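Local coordinates for tryptophan synthase alpha chain (Campylobacter jejuni, PDB 3THA), which probably cleaves indoleglycerol phosphate to indole and glyceraldehyde 3-phosphate, as the alpha subunit of the enzyme that completes tryptophan biosynthesis, at residues L22-L27 with S229-F234; A32-L37 with L45-A50; E155-L160 with V191-S196; V182-L187 with R218-G223. One frame throughout, in Å; residues are numbered along the deposited sequence.

Contact 1 of 4, residues L22-L27 with S229-F234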
loop_
_atom_site.group_PDB
_atom_site.type_symbol
_atom_site.label_atom_id
_atom_site.label_comp_id
_atom_site.label_asym_id
_atom_site.label_seq_id
_atom_site.Cartn_x
_atom_site.Cartn_y
_atom_site.Cartn_z
ATOM N N LEU B 22 5.066 -11.988 7.662
ATOM C CA LEU B 22 5.670 -13.298 7.710
ATOM C C LEU B 22 6.947 -13.275 6.912
ATOM O O LEU B 22 6.978 -12.738 5.819
ATOM C CB LEU B 22 4.692 -14.303 7.143
ATOM C CG LEU B 22 3.568 -14.573 8.151
ATOM C CD1 LEU B 22 2.667 -15.650 7.632
ATOM C CD2 LEU B 22 4.137 -15.029 9.509
ATOM N N GLY B 23 8.019 -13.819 7.479
ATOM C CA GLY B 23 9.318 -13.883 6.781
ATOM C C GLY B 23 10.262 -12.726 7.094
ATOM O O GLY B 23 11.320 -12.622 6.503
ATOM N N TYR B 24 9.878 -11.870 8.033
ATOM C CA TYR B 24 10.658 -10.726 8.387
ATOM C C TYR B 24 11.106 -10.773 9.867
ATOM O O TYR B 24 10.248 -10.782 10.756
ATOM C CB TYR B 24 9.836 -9.449 8.143
ATOM C CG TYR B 24 10.573 -8.215 8.618
ATOM C CD1 TYR B 24 11.780 -7.844 8.030
ATOM C CD2 TYR B 24 10.094 -7.442 9.685
ATOM C CE1 TYR B 24 12.481 -6.705 8.465
ATOM C CE2 TYR B 24 10.805 -6.318 10.134
ATOM C CZ TYR B 24 11.977 -5.951 9.513
ATOM O OH TYR B 24 12.694 -4.845 9.937
ATOM N N PRO B 25 12.428 -10.752 10.141
ATOM C CA PRO B 25 13.544 -10.620 9.225
ATOM C C PRO B 25 13.933 -11.935 8.563
ATOM O O PRO B 25 14.823 -11.940 7.688
ATOM C CB PRO B 25 14.691 -10.120 10.119
ATOM C CG PRO B 25 14.206 -10.288 11.549
ATOM C CD PRO B 25 12.900 -11.017 11.510
ATOM N N ASN B 26 13.295 -13.027 9.004
ATOM C CA ASN B 26 13.368 -14.321 8.355
ATOM C C ASN B 26 12.221 -15.222 8.822
ATOM O O ASN B 26 11.495 -14.880 9.759
ATOM C CB ASN B 26 14.768 -14.986 8.446
ATOM C CG ASN B 26 15.302 -15.099 9.875
ATOM O OD1 ASN B 26 14.548 -15.369 10.804
ATOM N ND2 ASN B 26 16.618 -14.938 10.042
ATOM N N LEU B 27 12.029 -16.335 8.125
ATOM C CA LEU B 27 10.909 -17.197 8.347
ATOM C C LEU B 27 11.013 -17.855 9.711
ATOM O O LEU B 27 10.018 -18.013 10.419
ATOM C CB LEU B 27 10.849 -18.259 7.247
ATOM C CG LEU B 27 9.472 -18.933 7.079
ATOM C CD1 LEU B 27 8.309 -17.898 6.957
ATOM C CD2 LEU B 27 9.477 -19.936 5.876
ATOM N N SER B 229 3.996 -0.313 13.974
ATOM C CA SER B 229 4.745 -0.446 15.211
ATOM C C SER B 229 5.172 -1.845 15.611
ATOM O O SER B 229 6.305 -2.018 16.046
ATOM C CB SER B 229 3.965 0.155 16.350
ATOM O OG SER B 229 4.046 1.534 16.227
ATOM N N ILE B 230 4.274 -2.828 15.501
ATOM C CA ILE B 230 4.612 -4.205 15.837
ATOM C C ILE B 230 5.716 -4.644 14.896
ATOM O O ILE B 230 6.757 -5.107 15.341
ATOM C CB ILE B 230 3.387 -5.177 15.782
ATOM C CG1 ILE B 230 2.793 -5.401 17.184
ATOM C CG2 ILE B 230 3.817 -6.592 15.349
ATOM C CD1 ILE B 230 2.196 -4.209 17.828
ATOM N N VAL B 231 5.511 -4.452 13.598
ATOM C CA VAL B 231 6.554 -4.759 12.632
ATOM C C VAL B 231 7.915 -4.141 13.057
ATOM O O VAL B 231 8.971 -4.765 12.870
ATOM C CB VAL B 231 6.148 -4.362 11.175
ATOM C CG1 VAL B 231 7.308 -4.609 10.189
ATOM C CG2 VAL B 231 4.919 -5.158 10.726
ATOM N N LYS B 232 7.884 -2.955 13.677
ATOM C CA LYS B 232 9.121 -2.272 14.051
ATOM C C LYS B 232 9.819 -3.061 15.160
ATOM O O LYS B 232 11.037 -3.040 15.258
ATOM C CB LYS B 232 8.916 -0.763 14.386
ATOM C CG LYS B 232 8.716 -0.376 15.879
ATOM C CD LYS B 232 8.734 1.167 16.108
ATOM C CE LYS B 232 7.403 1.855 15.660
ATOM N NZ LYS B 232 7.212 3.275 16.136
ATOM N N CYS B 233 9.036 -3.777 15.962
ATOM C CA CYS B 233 9.597 -4.675 16.999
ATOM C C CYS B 233 10.422 -5.774 16.363
ATOM O O CYS B 233 11.456 -6.116 16.841
ATOM C CB CYS B 233 8.485 -5.297 17.860
ATOM S SG CYS B 233 7.503 -4.025 18.696
ATOM N N PHE B 234 9.974 -6.286 15.240
ATOM C CA PHE B 234 10.674 -7.382 14.621
ATOM C C PHE B 234 12.040 -7.043 14.032
ATOM O O PHE B 234 12.710 -7.918 13.476
ATOM C CB PHE B 234 9.786 -8.028 13.565
ATOM C CG PHE B 234 8.714 -8.900 14.135
ATOM C CD1 PHE B 234 8.700 -10.276 13.878
ATOM C CD2 PHE B 234 7.709 -8.364 14.925
ATOM C CE1 PHE B 234 7.674 -11.088 14.384
ATOM C CE2 PHE B 234 6.694 -9.175 15.439
ATOM C CZ PHE B 234 6.681 -10.542 15.161
#

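Contact 2 of 4, residues A32-L37 with L45-A50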
loop_
_atom_site.group_PDB
_atom_site.type_symbol
_atom_site.label_atom_id
_atom_site.label_comp_id
_atom_site.label_asym_id
_atom_site.label_seq_id
_atom_site.Cartn_x
_atom_site.Cartn_y
_atom_site.Cartn_z
ATOM N N ALA B 32 9.112 -18.932 15.182
ATOM C CA ALA B 32 9.275 -18.949 16.625
ATOM C C ALA B 32 8.275 -17.998 17.258
ATOM O O ALA B 32 7.738 -18.280 18.321
ATOM C CB ALA B 32 10.702 -18.630 17.023
ATOM N N PHE B 33 8.007 -16.881 16.584
ATOM C CA PHE B 33 6.936 -15.963 16.996
ATOM C C PHE B 33 5.603 -16.699 17.164
ATOM O O PHE B 33 4.992 -16.650 18.222
ATOM C CB PHE B 33 6.765 -14.777 16.004
ATOM C CG PHE B 33 5.673 -13.784 16.412
ATOM C CD1 PHE B 33 5.671 -13.204 17.671
ATOM C CD2 PHE B 33 4.677 -13.430 15.544
ATOM C CE1 PHE B 33 4.678 -12.314 18.060
ATOM C CE2 PHE B 33 3.671 -12.514 15.930
ATOM C CZ PHE B 33 3.678 -11.984 17.195
ATOM N N LEU B 34 5.150 -17.334 16.092
ATOM C CA LEU B 34 3.843 -18.016 16.068
ATOM C C LEU B 34 3.722 -19.047 17.180
ATOM O O LEU B 34 2.717 -19.128 17.856
ATOM C CB LEU B 34 3.573 -18.627 14.693
ATOM C CG LEU B 34 3.294 -17.511 13.645
ATOM C CD1 LEU B 34 3.261 -18.007 12.184
ATOM C CD2 LEU B 34 2.019 -16.772 13.973
ATOM N N GLN B 35 4.782 -19.806 17.394
ATOM C CA GLN B 35 4.748 -20.792 18.424
ATOM C C GLN B 35 4.573 -20.161 19.792
ATOM O O GLN B 35 4.152 -20.840 20.726
ATOM C CB GLN B 35 6.023 -21.647 18.385
ATOM C CG GLN B 35 6.209 -22.415 17.083
ATOM C CD GLN B 35 5.319 -23.661 16.958
ATOM O OE1 GLN B 35 4.134 -23.673 17.337
ATOM N NE2 GLN B 35 5.894 -24.717 16.394
ATOM N N ARG B 36 4.900 -18.881 19.936
ATOM C CA ARG B 36 4.792 -18.248 21.245
ATOM C C ARG B 36 3.529 -17.389 21.368
ATOM O O ARG B 36 3.307 -16.680 22.341
ATOM C CB ARG B 36 6.080 -17.495 21.592
ATOM C CG ARG B 36 7.202 -18.394 22.187
ATOM C CD ARG B 36 8.585 -17.732 22.157
ATOM N NE ARG B 36 8.705 -16.731 23.213
ATOM C CZ ARG B 36 9.840 -16.149 23.606
ATOM N NH1 ARG B 36 11.000 -16.457 23.035
ATOM N NH2 ARG B 36 9.811 -15.258 24.584
ATOM N N LEU B 37 2.671 -17.481 20.372
ATOM C CA LEU B 37 1.514 -16.605 20.293
ATOM C C LEU B 37 0.569 -16.837 21.480
ATOM O O LEU B 37 -0.004 -15.903 22.013
ATOM C CB LEU B 37 0.812 -16.802 18.954
ATOM C CG LEU B 37 -0.175 -15.756 18.498
ATOM C CD1 LEU B 37 0.537 -14.347 18.471
ATOM C CD2 LEU B 37 -0.752 -16.159 17.129
ATOM N N LEU B 45 -4.101 -12.341 15.490
ATOM C CA LEU B 45 -2.989 -11.910 14.683
ATOM C C LEU B 45 -3.332 -11.798 13.223
ATOM O O LEU B 45 -3.914 -12.753 12.636
ATOM C CB LEU B 45 -1.836 -12.886 14.830
ATOM C CG LEU B 45 -0.545 -12.450 14.161
ATOM C CD1 LEU B 45 0.014 -11.241 14.907
ATOM C CD2 LEU B 45 0.469 -13.634 14.132
ATOM N N GLU B 46 -2.943 -10.676 12.613
ATOM C CA GLU B 46 -3.051 -10.539 11.162
ATOM C C GLU B 46 -1.723 -10.878 10.485
ATOM O O GLU B 46 -0.672 -10.407 10.883
ATOM C CB GLU B 46 -3.497 -9.125 10.773
ATOM C CG GLU B 46 -4.770 -8.648 11.508
ATOM C CD GLU B 46 -5.117 -7.179 11.237
ATOM O OE1 GLU B 46 -4.252 -6.458 10.723
ATOM O OE2 GLU B 46 -6.242 -6.740 11.577
ATOM N N LEU B 47 -1.780 -11.690 9.448
ATOM C CA LEU B 47 -0.572 -12.211 8.870
ATOM C C LEU B 47 -0.419 -11.605 7.482
ATOM O O LEU B 47 -1.124 -12.011 6.547
ATOM C CB LEU B 47 -0.646 -13.740 8.767
ATOM C CG LEU B 47 -0.954 -14.623 9.981
ATOM C CD1 LEU B 47 -0.998 -16.086 9.544
ATOM C CD2 LEU B 47 0.110 -14.438 11.005
ATOM N N GLY B 48 0.476 -10.620 7.366
ATOM C CA GLY B 48 0.781 -10.049 6.087
ATOM C C GLY B 48 1.661 -11.002 5.322
ATOM O O GLY B 48 2.688 -11.464 5.849
ATOM N N VAL B 49 1.297 -11.337 4.091
ATOM C CA VAL B 49 2.289 -12.029 3.295
ATOM C C VAL B 49 2.918 -11.007 2.356
ATOM O O VAL B 49 2.635 -9.783 2.482
ATOM C CB VAL B 49 1.772 -13.282 2.601
ATOM C CG1 VAL B 49 2.944 -14.086 2.034
ATOM C CG2 VAL B 49 0.987 -14.173 3.599
ATOM N N ALA B 50 3.842 -11.468 1.498
ATOM C CA ALA B 50 4.330 -10.650 0.355
ATOM C C ALA B 50 4.280 -11.488 -0.965
ATOM O O ALA B 50 4.716 -12.630 -0.964
ATOM C CB ALA B 50 5.726 -10.122 0.647
#

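Contact 3 of 4, residues E155-L160 with V191-S196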
loop_
_atom_site.group_PDB
_atom_site.type_symbol
_atom_site.label_atom_id
_atom_site.label_comp_id
_atom_site.label_asym_id
_atom_site.label_seq_id
_atom_site.Cartn_x
_atom_site.Cartn_y
_atom_site.Cartn_z
ATOM N N GLU B 155 -25.366 5.832 4.794
ATOM C CA GLU B 155 -26.031 4.827 3.960
ATOM C C GLU B 155 -25.058 3.790 3.361
ATOM O O GLU B 155 -25.414 2.631 3.153
ATOM C CB GLU B 155 -26.866 5.504 2.877
ATOM C CG GLU B 155 -26.069 6.098 1.695
ATOM C CD GLU B 155 -25.532 7.518 1.948
ATOM O OE1 GLU B 155 -25.733 8.066 3.087
ATOM O OE2 GLU B 155 -24.911 8.077 0.991
ATOM N N ARG B 156 -23.829 4.190 3.089
ATOM C CA ARG B 156 -22.855 3.251 2.565
ATOM C C ARG B 156 -22.417 2.288 3.696
ATOM O O ARG B 156 -22.110 1.121 3.465
ATOM C CB ARG B 156 -21.686 4.026 1.910
ATOM C CG ARG B 156 -20.479 3.168 1.482
ATOM C CD ARG B 156 -20.621 2.597 0.076
ATOM N NE ARG B 156 -19.436 1.836 -0.328
ATOM C CZ ARG B 156 -19.443 0.801 -1.180
ATOM N NH1 ARG B 156 -20.588 0.377 -1.740
ATOM N NH2 ARG B 156 -18.294 0.182 -1.474
ATOM N N VAL B 157 -22.455 2.770 4.933
ATOM C CA VAL B 157 -22.074 1.948 6.081
ATOM C C VAL B 157 -23.158 0.896 6.358
ATOM O O VAL B 157 -22.860 -0.285 6.546
ATOM C CB VAL B 157 -21.821 2.832 7.356
ATOM C CG1 VAL B 157 -21.673 1.986 8.616
ATOM C CG2 VAL B 157 -20.620 3.746 7.153
ATOM N N LYS B 158 -24.408 1.336 6.406
ATOM C CA LYS B 158 -25.551 0.430 6.566
ATOM C C LYS B 158 -25.456 -0.705 5.524
ATOM O O LYS B 158 -25.521 -1.888 5.861
ATOM C CB LYS B 158 -26.866 1.219 6.484
ATOM C CG LYS B 158 -28.147 0.395 6.399
ATOM C CD LYS B 158 -29.373 1.202 6.900
ATOM C CE LYS B 158 -30.726 0.540 6.556
ATOM N NZ LYS B 158 -31.082 -0.672 7.388
ATOM N N LYS B 159 -25.256 -0.339 4.269
ATOM C CA LYS B 159 -25.087 -1.317 3.216
ATOM C C LYS B 159 -23.839 -2.243 3.359
ATOM O O LYS B 159 -23.922 -3.446 3.079
ATOM C CB LYS B 159 -25.127 -0.601 1.867
ATOM C CG LYS B 159 -24.613 -1.400 0.723
ATOM C CD LYS B 159 -24.424 -0.546 -0.541
ATOM C CE LYS B 159 -23.511 -1.283 -1.555
ATOM N NZ LYS B 159 -24.091 -2.612 -1.984
ATOM N N LEU B 160 -22.698 -1.720 3.806
ATOM C CA LEU B 160 -21.513 -2.578 3.945
ATOM C C LEU B 160 -21.616 -3.536 5.127
ATOM O O LEU B 160 -21.112 -4.674 5.057
ATOM C CB LEU B 160 -20.244 -1.746 4.043
ATOM C CG LEU B 160 -19.793 -1.143 2.708
ATOM C CD1 LEU B 160 -18.943 0.107 2.953
ATOM C CD2 LEU B 160 -19.014 -2.153 1.850
ATOM N N VAL B 191 -18.627 4.629 15.633
ATOM C CA VAL B 191 -18.911 3.355 16.302
ATOM C C VAL B 191 -20.392 3.174 16.652
ATOM O O VAL B 191 -21.005 2.177 16.249
ATOM C CB VAL B 191 -18.009 3.189 17.564
ATOM C CG1 VAL B 191 -18.582 2.177 18.530
ATOM C CG2 VAL B 191 -16.573 2.835 17.144
ATOM N N LYS B 192 -20.963 4.142 17.372
ATOM C CA LYS B 192 -22.392 4.191 17.631
ATOM C C LYS B 192 -23.213 3.953 16.349
ATOM O O LYS B 192 -24.153 3.146 16.324
ATOM C CB LYS B 192 -22.742 5.554 18.236
ATOM C CG LYS B 192 -24.147 5.616 18.916
ATOM C CD LYS B 192 -24.454 6.939 19.569
ATOM C CE LYS B 192 -25.329 6.690 20.799
ATOM N NZ LYS B 192 -26.245 7.817 21.171
ATOM N N GLU B 193 -22.843 4.645 15.275
ATOM C CA GLU B 193 -23.541 4.558 14.009
ATOM C C GLU B 193 -23.491 3.127 13.468
ATOM O O GLU B 193 -24.519 2.569 13.078
ATOM C CB GLU B 193 -22.931 5.566 13.019
ATOM C CG GLU B 193 -23.497 5.499 11.615
ATOM C CD GLU B 193 -22.922 6.538 10.684
ATOM O OE1 GLU B 193 -22.287 6.155 9.694
ATOM O OE2 GLU B 193 -23.120 7.741 10.913
ATOM N N ILE B 194 -22.300 2.531 13.452
ATOM C CA ILE B 194 -22.141 1.175 12.982
ATOM C C ILE B 194 -22.955 0.258 13.872
ATOM O O ILE B 194 -23.688 -0.607 13.370
ATOM C CB ILE B 194 -20.688 0.731 13.022
ATOM C CG1 ILE B 194 -19.826 1.716 12.245
ATOM C CG2 ILE B 194 -20.547 -0.676 12.446
ATOM C CD1 ILE B 194 -18.356 1.637 12.537
ATOM N N ARG B 195 -22.847 0.453 15.186
ATOM C CA ARG B 195 -23.611 -0.363 16.120
ATOM C C ARG B 195 -25.078 -0.428 15.742
ATOM O O ARG B 195 -25.673 -1.501 15.812
ATOM C CB ARG B 195 -23.440 0.091 17.571
ATOM C CG ARG B 195 -22.577 -0.864 18.357
ATOM C CD ARG B 195 -21.774 -0.185 19.452
ATOM N NE ARG B 195 -20.593 -0.995 19.776
ATOM C CZ ARG B 195 -19.605 -0.640 20.596
ATOM N NH1 ARG B 195 -19.620 0.541 21.225
ATOM N NH2 ARG B 195 -18.591 -1.486 20.787
ATOM N N SER B 196 -25.669 0.683 15.308
ATOM C CA SER B 196 -27.088 0.650 15.003
ATOM C C SER B 196 -27.461 -0.114 13.711
ATOM O O SER B 196 -28.628 -0.118 13.329
ATOM C CB SER B 196 -27.662 2.065 14.965
ATOM O OG SER B 196 -27.573 2.608 13.656
#

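Contact 4 of 4, residues V182-L187 with R218-G223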
loop_
_atom_site.group_PDB
_atom_site.type_symbol
_atom_site.label_atom_id
_atom_site.label_comp_id
_atom_site.label_asym_id
_atom_site.label_seq_id
_atom_site.Cartn_x
_atom_site.Cartn_y
_atom_site.Cartn_z
ATOM N N VAL B 182 -10.514 15.585 19.603
ATOM C CA VAL B 182 -11.751 15.737 18.843
ATOM C C VAL B 182 -11.992 14.483 18.018
ATOM O O VAL B 182 -12.983 13.773 18.223
ATOM C CB VAL B 182 -11.672 16.919 17.874
ATOM C CG1 VAL B 182 -12.810 16.854 16.851
ATOM C CG2 VAL B 182 -11.663 18.247 18.629
ATOM N N GLU B 183 -11.071 14.244 17.075
ATOM C CA GLU B 183 -10.969 12.993 16.285
ATOM C C GLU B 183 -11.235 11.716 17.125
ATOM O O GLU B 183 -11.765 10.738 16.604
ATOM C CB GLU B 183 -9.622 12.925 15.515
ATOM C CG GLU B 183 -9.567 13.726 14.173
ATOM C CD GLU B 183 -9.893 12.889 12.904
ATOM O OE1 GLU B 183 -10.480 11.777 13.001
ATOM O OE2 GLU B 183 -9.550 13.349 11.790
ATOM N N GLU B 184 -10.918 11.742 18.423
ATOM C CA GLU B 184 -11.373 10.679 19.318
ATOM C C GLU B 184 -12.908 10.592 19.385
ATOM O O GLU B 184 -13.476 9.621 18.909
ATOM C CB GLU B 184 -10.783 10.848 20.699
ATOM C CG GLU B 184 -11.082 9.694 21.614
ATOM C CD GLU B 184 -10.245 9.736 22.883
ATOM O OE1 GLU B 184 -10.840 9.848 23.976
ATOM O OE2 GLU B 184 -8.993 9.667 22.792
ATOM N N ALA B 185 -13.577 11.611 19.938
ATOM C CA ALA B 185 -15.068 11.667 19.977
ATOM C C ALA B 185 -15.797 11.406 18.634
ATOM O O ALA B 185 -16.857 10.769 18.594
ATOM C CB ALA B 185 -15.549 12.983 20.605
ATOM N N ILE B 186 -15.224 11.885 17.537
ATOM C CA ILE B 186 -15.747 11.563 16.222
ATOM C C ILE B 186 -15.873 10.053 16.024
ATOM O O ILE B 186 -16.893 9.567 15.496
ATOM C CB ILE B 186 -14.860 12.133 15.129
ATOM C CG1 ILE B 186 -14.752 13.648 15.304
ATOM C CG2 ILE B 186 -15.406 11.757 13.767
ATOM C CD1 ILE B 186 -13.931 14.358 14.258
ATOM N N LEU B 187 -14.843 9.330 16.465
ATOM C CA LEU B 187 -14.768 7.880 16.320
ATOM C C LEU B 187 -15.856 7.179 17.104
ATOM O O LEU B 187 -16.519 6.270 16.591
ATOM C CB LEU B 187 -13.391 7.344 16.782
ATOM C CG LEU B 187 -12.271 7.344 15.745
ATOM C CD1 LEU B 187 -10.937 7.530 16.445
ATOM C CD2 LEU B 187 -12.280 6.062 14.914
ATOM N N ARG B 218 -8.978 1.822 23.458
ATOM C CA ARG B 218 -9.669 0.742 24.163
ATOM C C ARG B 218 -11.060 1.121 24.660
ATOM O O ARG B 218 -11.891 0.241 24.890
ATOM C CB ARG B 218 -8.845 0.217 25.340
ATOM C CG ARG B 218 -7.798 -0.827 24.962
ATOM C CD ARG B 218 -7.200 -1.535 26.189
ATOM N NE ARG B 218 -6.374 -2.647 25.740
ATOM C CZ ARG B 218 -5.093 -2.831 26.031
ATOM N NH1 ARG B 218 -4.436 -2.001 26.849
ATOM N NH2 ARG B 218 -4.482 -3.882 25.502
ATOM N N LYS B 219 -11.322 2.414 24.822
ATOM C CA LYS B 219 -12.669 2.833 25.215
ATOM C C LYS B 219 -13.481 3.355 24.045
ATOM O O LYS B 219 -14.506 4.009 24.226
ATOM C CB LYS B 219 -12.660 3.839 26.379
ATOM C CG LYS B 219 -11.541 4.871 26.388
ATOM C CD LYS B 219 -10.945 4.915 27.794
ATOM C CE LYS B 219 -9.728 5.817 27.897
ATOM N NZ LYS B 219 -8.886 5.473 29.100
ATOM N N VAL B 220 -13.016 3.054 22.842
ATOM C CA VAL B 220 -13.660 3.568 21.654
ATOM C C VAL B 220 -14.560 2.473 21.124
ATOM O O VAL B 220 -15.719 2.722 20.836
ATOM C CB VAL B 220 -12.616 4.035 20.616
ATOM C CG1 VAL B 220 -13.225 4.167 19.242
ATOM C CG2 VAL B 220 -11.996 5.351 21.057
ATOM N N ALA B 221 -14.038 1.248 21.062
ATOM C CA ALA B 221 -14.764 0.130 20.452
ATOM C C ALA B 221 -14.597 -1.209 21.184
ATOM O O ALA B 221 -14.705 -1.261 22.410
ATOM C CB ALA B 221 -14.393 0.006 18.982
ATOM N N ASP B 222 -14.357 -2.283 20.429
ATOM C CA ASP B 222 -14.285 -3.640 20.983
ATOM C C ASP B 222 -12.901 -4.265 20.843
ATOM O O ASP B 222 -12.705 -5.397 21.279
ATOM C CB ASP B 222 -15.263 -4.558 20.228
ATOM C CG ASP B 222 -16.700 -4.171 20.424
ATOM O OD1 ASP B 222 -17.079 -3.729 21.531
ATOM O OD2 ASP B 222 -17.463 -4.324 19.470
ATOM N N GLY B 223 -11.983 -3.571 20.163
ATOM C CA GLY B 223 -10.658 -4.099 19.828
ATOM C C GLY B 223 -9.742 -3.010 19.286
ATOM O O GLY B 223 -10.211 -1.911 18.949
#

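Contact 1 of 4, residues L22-L27 with S229-F234
Y24 pushes its ring against V231 and F234, joining the loop after the first strand of this TIM barrel to the short helix 228-233 that follows the eighth. The tight part is buried. CE2 of Y24 lies 3.6 Å from the carbonyl O of V231, which meets the ring at its edge, in plane, while V231 CG1 sits 3.9 Å from the same CE2. The tyrosine and valine side chains cross at about a right angle. Although the CB of Y24 does not point at the helix, a chi1 of 175° swings the ring across to it. The neighbouring ring atom CD2 touches F234 CB at 3.9 Å, and the phenylalanine ring comes up obliquely to the tyrosine's own carbonyl, with CD1 3.5 Å from Y24 O. A64 and I67 of helix 60-70 pack against the same tyrosine, and V231 packs on Y19 and V21 of strand 15-21.

The partly exposed side has fewer contacts. Beyond it N26, outside the contact, caps the start of helix 27-35 with its side chain. P25, preceded by a cis peptide bond, makes a single close touch at the margin: its CG lies 3.4 Å from F234 O.

Contact 2 of 4, residues A32-L37 with L45-A50
The ring of F33 meets L45 obliquely through one corner, its CE2 lying 3.8 Å from CD2 of the leucine and 4.0 Å from L45 CD1. The same ring also forms an edge-to-face stack with F234, and I246 of helix 239-248 packs against it. These residues belong to the first beta-alpha-beta unit of the TIM barrel, in which helix 27-35 lies against the outer side of strand 44-48.

L45 is the hub. With CG anti to its backbone N (chi1 -173°), the leucine directs its two methyls into the group formed by F33, L34 and L37. The tightest approach is that of L34, whose side chain crosses L45 at about a right angle and brings CD2 to 3.5 Å from L45 CD2. L37 comes from the far end of the segment, near the turn that leads to the strand, and its CD2 touches both CB and CD2 of L45, each at 4.1 Å. Further along the strand, L47 has F93 of the neighbouring strand packed beside it.

Between the two leucines, E46 takes the opposite side of the strand. The probable proton acceptor thus lies among V17, Y19 and M94, while L45 and L47 pack on the helix. All five touching residues are buried, and the contact is purely apolar. Its lightest touch joins L34 to the second leucine of the strand, L34 CD2 standing 4.2 Å from L47 CD2.

Contact 3 of 4, residues E155-L160 with V191-S196
V157 carries the contact for helix 154-161, aiming its two methyls at E193 and I194 of helix 180-195; its CA is 6.9 Å from that of I194. Following the second helix in order, V191 comes first and faces inward, onto L170 and I202 of the barrel strands.

E193 is the first to reach across. Its side chain is stretched out from CA onward (chi1 175°, chi2 178°), which brings the carboxylate alongside the other helix. OE1 stands 3.9 Å from V157 CG2, a plain van der Waals approach, for its polar partner is K190, whose NZ forms a salt bridge with the same oxygen. V157 CG2 therefore lies against the carboxylate that K190 binds.

I194 supplies the deeper apolar half. Its CG1 is 4.1 Å from V157 CG1, and the two side chains cross at about a right angle; V148, I168 and I202 pack around the isoleucine on the strand side. Next, R195 sends its guanidinium to D222 in a salt bridge, and V191 CG1 of its own helix lies 3.3 Å above one face of that group, toward the rim. At S196 the helix gives way to a loop, and OG donates to E193 O at 3.1 Å, tilted 19° from the carbonyl plane.

Two helices side by side, touching through few residues while each packs on the strands beneath, are characteristic of the outer helical layer of a TIM barrel.

Contact 4 of 4, residues V182-L187 with R218-G223
V220 and L187 form the apolar centre of this contact between helix 180-195 and the loop that leads into strand 223-226. The valine points at the helix, and its CG1 lies 4.0 Å from L187 CB. V220 offers its other methyl, CG2, to E184, whose CG approaches to 4.5 Å. The methyl pair thus straddles two residues about one helical turn apart. Both L187 and V220 also rest on V204 of strand 202-205, so the strand forms the floor beneath them.

The polar partners named here lie outside the V220 cluster. E184 places its aliphatic stem against V220, while its carboxylate makes a long, weak ion pair with R216. K219 O receives a weak hydrogen bond from NE2 of Q188, the residue after L187. D222 uses both carboxylate oxygens: OD2 accepts a hydrogen bond from the backbone N of I202, and OD1 pairs with R195 further along the same helix.

Backbone bonds tie the loop to the sheet. D222 pairs through its backbone with A15 and I202, and G223 pairs with V204, where the eighth strand begins.

The turn from helix 212-217 into strand 223-226 thus packs on helix 180-195 at the N-terminal end of the strands, which in a TIM barrel is the end opposite the catalytic loops, consistent with the distance of this contact from the predicted active site.

The four contacts lie around one TIM barrel as two neighbouring pairs. Contacts 1 and 2, with centres about 9 Å apart, meet directly: L22 N lies 3.0 Å from G48 O, a probable hydrogen bond between the loop after the first strand and the end of the second. Contacts 3 and 4, about 15 Å apart between centres, share helix 180-195 and are tied by a salt bridge, R195 NH2 to D222 OD1 at 2.8 Å. The centres of contacts 1 and 3 are about 34 Å apart, on opposite sides of the chain's centre. The predicted proton acceptor E46 lies on the strand of contact 2, its side chain on the other side of the strand from helix 27-35 and about 9 Å from that of V231 in contact 1.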